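Local coordinates for protein succinyl-CoA:3-ketoacid coenzyme A transferase subunit B (Helicobacter pylori, PDB 3RRL) that catalyses, as subunit B of the enzyme, the transfer of coenzyme A from succinyl-CoA to a 3-oxo acid, giving a 3-oxoacyl-CoA and succinate, at residues Ala86-Gly90 with Gly91-Leu95; Glu188-Leu192 with Asp193-Glu197. One frame throughout, in Å; residues are numbered along the deposited sequence.

Interaction 1: residues Ala86-Gly90 with Gly91-Leu95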
# COMPACT_ATOMS: atom_id res chain seq x y z
N ALA B 86 -3.95 -2.90 6.65
CA ALA B 86 -2.56 -3.35 6.68
C ALA B 86 -2.09 -3.33 8.14
O ALA B 86 -1.41 -4.23 8.60
CB ALA B 86 -1.68 -2.45 5.82
N MSE B 87 -2.49 -2.29 8.86
CA MSE B 87 -2.16 -2.13 10.27
C MSE B 87 -2.80 -3.27 11.07
O MSE B 87 -2.17 -3.87 11.95
CB MSE B 87 -2.69 -0.78 10.73
CG MSE B 87 -2.40 -0.41 12.16
SE MSE B 87 -3.16 1.36 12.53
CE MSE B 87 -2.55 2.27 10.94
N ILE B 88 -4.05 -3.56 10.75
CA ILE B 88 -4.78 -4.62 11.43
C ILE B 88 -4.27 -6.01 11.05
O ILE B 88 -3.94 -6.82 11.92
CB ILE B 88 -6.28 -4.52 11.14
CG1 ILE B 88 -6.87 -3.35 11.93
CG2 ILE B 88 -6.98 -5.81 11.51
CD1 ILE B 88 -8.24 -2.91 11.46
N ARG B 89 -4.19 -6.27 9.75
CA ARG B 89 -3.81 -7.60 9.26
C ARG B 89 -2.36 -7.90 9.61
O ARG B 89 -1.99 -9.07 9.79
CB ARG B 89 -4.00 -7.69 7.74
CG ARG B 89 -3.87 -9.09 7.17
CD ARG B 89 -3.70 -9.06 5.65
NE ARG B 89 -4.78 -8.34 4.97
CZ ARG B 89 -4.70 -7.09 4.53
NH1 ARG B 89 -5.75 -6.54 3.92
NH2 ARG B 89 -3.57 -6.38 4.68
N GLY B 90 -1.55 -6.85 9.69
CA GLY B 90 -0.12 -7.01 9.92
C GLY B 90 0.25 -7.26 11.37
O GLY B 90 1.43 -7.39 11.69
N GLY B 91 -0.76 -7.32 12.24
CA GLY B 91 -0.54 -7.68 13.64
C GLY B 91 -0.14 -6.54 14.56
O GLY B 91 0.43 -6.78 15.63
N HIS B 92 -0.43 -5.31 14.16
CA HIS B 92 0.01 -4.15 14.93
C HIS B 92 -0.94 -3.72 16.05
O HIS B 92 -0.55 -3.00 16.96
CB HIS B 92 0.33 -2.99 13.98
CG HIS B 92 1.32 -3.35 12.91
ND1 HIS B 92 2.68 -3.15 13.05
CD2 HIS B 92 1.14 -3.93 11.71
CE1 HIS B 92 3.29 -3.58 11.97
NE2 HIS B 92 2.39 -4.06 11.14
N ILE B 93 -2.19 -4.19 15.99
CA ILE B 93 -3.18 -3.86 17.02
C ILE B 93 -3.07 -4.84 18.19
O ILE B 93 -3.15 -6.05 17.99
CB ILE B 93 -4.61 -3.92 16.45
CG1 ILE B 93 -4.76 -2.98 15.25
CG2 ILE B 93 -5.65 -3.60 17.53
CD1 ILE B 93 -4.59 -1.53 15.60
N ASP B 94 -2.90 -4.33 19.40
CA ASP B 94 -2.68 -5.19 20.56
C ASP B 94 -3.95 -5.93 20.96
O ASP B 94 -3.90 -7.07 21.40
CB ASP B 94 -2.17 -4.38 21.75
CG ASP B 94 -0.84 -3.71 21.49
OD1 ASP B 94 0.12 -4.42 21.11
OD2 ASP B 94 -0.76 -2.47 21.64
N LEU B 95 -5.08 -5.26 20.82
CA LEU B 95 -6.33 -5.81 21.32
C LEU B 95 -7.53 -5.48 20.45
O LEU B 95 -7.79 -4.32 20.13
CB LEU B 95 -6.54 -5.28 22.73
CG LEU B 95 -7.73 -5.82 23.50
CD1 LEU B 95 -7.65 -7.32 23.56
CD2 LEU B 95 -7.70 -5.21 24.88
O HOH W 1 -3.34 -6.16 14.51
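The imidazole of His92 turns one edge to the end of helix 81-89: Met87 O lies in the ring plane, 3.3 Å from His92 CD2, with Ala86 O also at the edge, near the plane, 4.0 Å from CD2. Gly90 C meets CD2 obliquely, and an aromatic side chain of a neighbouring subunit stacks edge-to-face with the ring. His92 CG sits beside its own backbone N (chi1 -54°), which keeps the imidazole close to the last helical turn. NE2 is hydrogen-bonded to the backbone of that neighbouring subunit.

The backbone ends the helix at Gly91, whose phi is 85°. His92 N donates to Met87 O over 3.2 Å, nearly on the extension of the C=O bond: the 6→1 bond of a Schellman motif. Gly91 N donates to Ile88 O, also at 3.2 Å but from well above the carbonyl plane, as the 5→2 bond. A water lies 2.7 Å from Ile88 O, where it can donate in competition with other acceptors, and it accepts from Ile93 N.

On the apolar side of the turn, Met87 CG meets His92 CB at 4.2 Å, the C3-C'' contact of the motif. Ile93, the next residue, adds apolar packing: its CG1 lies 4.0 Å from Ile88 CG1, and its CD1 touches Met87 CG. Met87, Ile88 and Ile93 also touch Gln41 of strand 39-42, and Ile88 approaches Glu43, the predicted active-site residue, to about 4 Å between side chains.

Chemically, Ala86 O is answered by Gly90 N, Met87 O by His92 N, and Ile88 O by Gly91 N and the water. The bond from NE2 to the neighbouring subunit is consistent with a fixed ring orientation. The helix end thus joins an apolar layer near the predicted active site to a subunit interface.

Interaction 2: residues Glu188-Leu192 with Asp193-Glu197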
# COMPACT_ATOMS: atom_id res chain seq x y z
N GLU B 188 -19.16 -12.12 39.63
CA GLU B 188 -19.68 -11.92 40.98
C GLU B 188 -21.08 -12.48 41.17
O GLU B 188 -21.99 -12.17 40.41
CB GLU B 188 -19.65 -10.44 41.35
CG GLU B 188 -18.48 -10.03 42.24
CD GLU B 188 -18.61 -10.58 43.65
OE1 GLU B 188 -17.75 -10.26 44.50
OE2 GLU B 188 -19.57 -11.33 43.91
N GLY B 189 -21.25 -13.32 42.20
CA GLY B 189 -22.56 -13.88 42.53
C GLY B 189 -22.99 -15.01 41.61
O GLY B 189 -24.17 -15.37 41.56
N VAL B 190 -22.03 -15.57 40.89
CA VAL B 190 -22.29 -16.68 39.99
C VAL B 190 -21.61 -17.96 40.48
O VAL B 190 -20.49 -17.92 40.99
CB VAL B 190 -21.87 -16.35 38.54
CG1 VAL B 190 -22.09 -17.54 37.62
CG2 VAL B 190 -22.64 -15.13 38.03
N SER B 191 -22.28 -19.09 40.31
CA SER B 191 -21.79 -20.35 40.86
C SER B 191 -21.20 -21.22 39.76
O SER B 191 -21.62 -21.13 38.60
CB SER B 191 -22.91 -21.12 41.55
OG SER B 191 -23.63 -21.89 40.61
N LEU B 192 -20.22 -22.04 40.12
CA LEU B 192 -19.65 -22.98 39.18
C LEU B 192 -20.76 -23.77 38.48
O LEU B 192 -20.74 -23.95 37.26
CB LEU B 192 -18.68 -23.93 39.89
CG LEU B 192 -18.05 -25.02 39.02
CD1 LEU B 192 -17.48 -24.45 37.74
CD2 LEU B 192 -16.98 -25.80 39.79
N ASP B 193 -21.73 -24.24 39.26
CA ASP B 193 -22.81 -25.05 38.72
C ASP B 193 -23.71 -24.29 37.75
O ASP B 193 -24.22 -24.87 36.79
CB ASP B 193 -23.64 -25.68 39.84
CG ASP B 193 -23.02 -26.97 40.37
OD1 ASP B 193 -21.78 -27.12 40.32
OD2 ASP B 193 -23.79 -27.84 40.84
N GLN B 194 -23.93 -23.01 38.02
CA GLN B 194 -24.70 -22.17 37.10
C GLN B 194 -24.03 -22.12 35.73
O GLN B 194 -24.70 -22.14 34.69
CB GLN B 194 -24.87 -20.75 37.66
CG GLN B 194 -26.16 -20.54 38.43
CD GLN B 194 -26.00 -19.59 39.61
OE1 GLN B 194 -25.05 -18.80 39.66
NE2 GLN B 194 -26.92 -19.66 40.56
N VAL B 195 -22.70 -22.07 35.73
CA VAL B 195 -21.94 -22.03 34.48
C VAL B 195 -22.00 -23.37 33.75
O VAL B 195 -22.26 -23.41 32.55
CB VAL B 195 -20.48 -21.62 34.73
CG1 VAL B 195 -19.70 -21.61 33.43
CG2 VAL B 195 -20.42 -20.26 35.38
N LYS B 196 -21.76 -24.46 34.47
CA LYS B 196 -21.84 -25.78 33.86
C LYS B 196 -23.21 -25.97 33.24
O LYS B 196 -23.34 -26.44 32.11
CB LYS B 196 -21.63 -26.87 34.91
CG LYS B 196 -20.24 -26.92 35.51
CD LYS B 196 -20.18 -28.04 36.54
CE LYS B 196 -18.79 -28.22 37.12
NZ LYS B 196 -18.83 -29.18 38.26
N GLU B 197 -24.23 -25.59 34.00
CA GLU B 197 -25.62 -25.74 33.57
C GLU B 197 -25.91 -24.94 32.31
O GLU B 197 -26.62 -25.40 31.42
CB GLU B 197 -26.53 -25.28 34.71
CG GLU B 197 -28.01 -25.33 34.39
CD GLU B 197 -28.86 -24.83 35.55
OE1 GLU B 197 -28.44 -23.85 36.21
OE2 GLU B 197 -29.93 -25.43 35.81
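Ser191 and Gln194 hold each other by two reciprocal hydrogen bonds, a capping box at the start of helix 192-198. Gln194 N donates to Ser191 OG over 2.8 Å (N-H...O angle 156°), which makes Ser191 the N-cap. In return Ser191 N donates to Gln194 OE1 at 2.9 Å, from above the plane of the amide carbonyl. The hydroxyl reaches its place because OG stands between the backbone N and the carbonyl carbon (chi1 85°), while a bend at chi2 brings the Gln194 amide back over Ser191.

Helical bonding begins directly behind the cap. Val195 N donates to Ser191 O at 3.2 Å, and Lys196 N donates to Leu192 O at 3.0 Å, in the carbonyl plane and nearly straight at 169°.

Two apolar contacts extend it. Val190 CG1 meets Val195 CG2 at 3.9 Å, the two side chains crossing at about a right angle; with Ser191 as N-cap these are positions N' and N4, the pair that forms a hydrophobic staple. The extended Lys196 chain lays CE against Leu192 CG at 3.8 Å.

Farther out, Val195 is buried against Ala172 and Phe174 of strand 172-177 and Leu186 of strand 180-186, while Leu192 touches Leu183. The first turn of the helix therefore rests on neighbouring antiparallel strands of the large sheet, just after the loop that leaves strand 180-186.

Along the chain, interaction 1 comes first and closes before interaction 2 opens, so the two lie in series and neither nests with nor crosses the other. Each is a local closure within one continuous run: residues 86-95 end helix 81-89 and lead into strand 95-98, whereas residues 188-197 leave the loop after strand 180-186 and start helix 192-198. One thus terminates a helix and the other initiates one. Their centres are 35 Å apart on opposite sides of the chain's centre, with nearest atoms about 20 Å apart. The ten-stranded sheet relates them: strand 95-98 lies in its interior, and strand 180-186 lies next to 204-205, the last strand of the sheet within this chain.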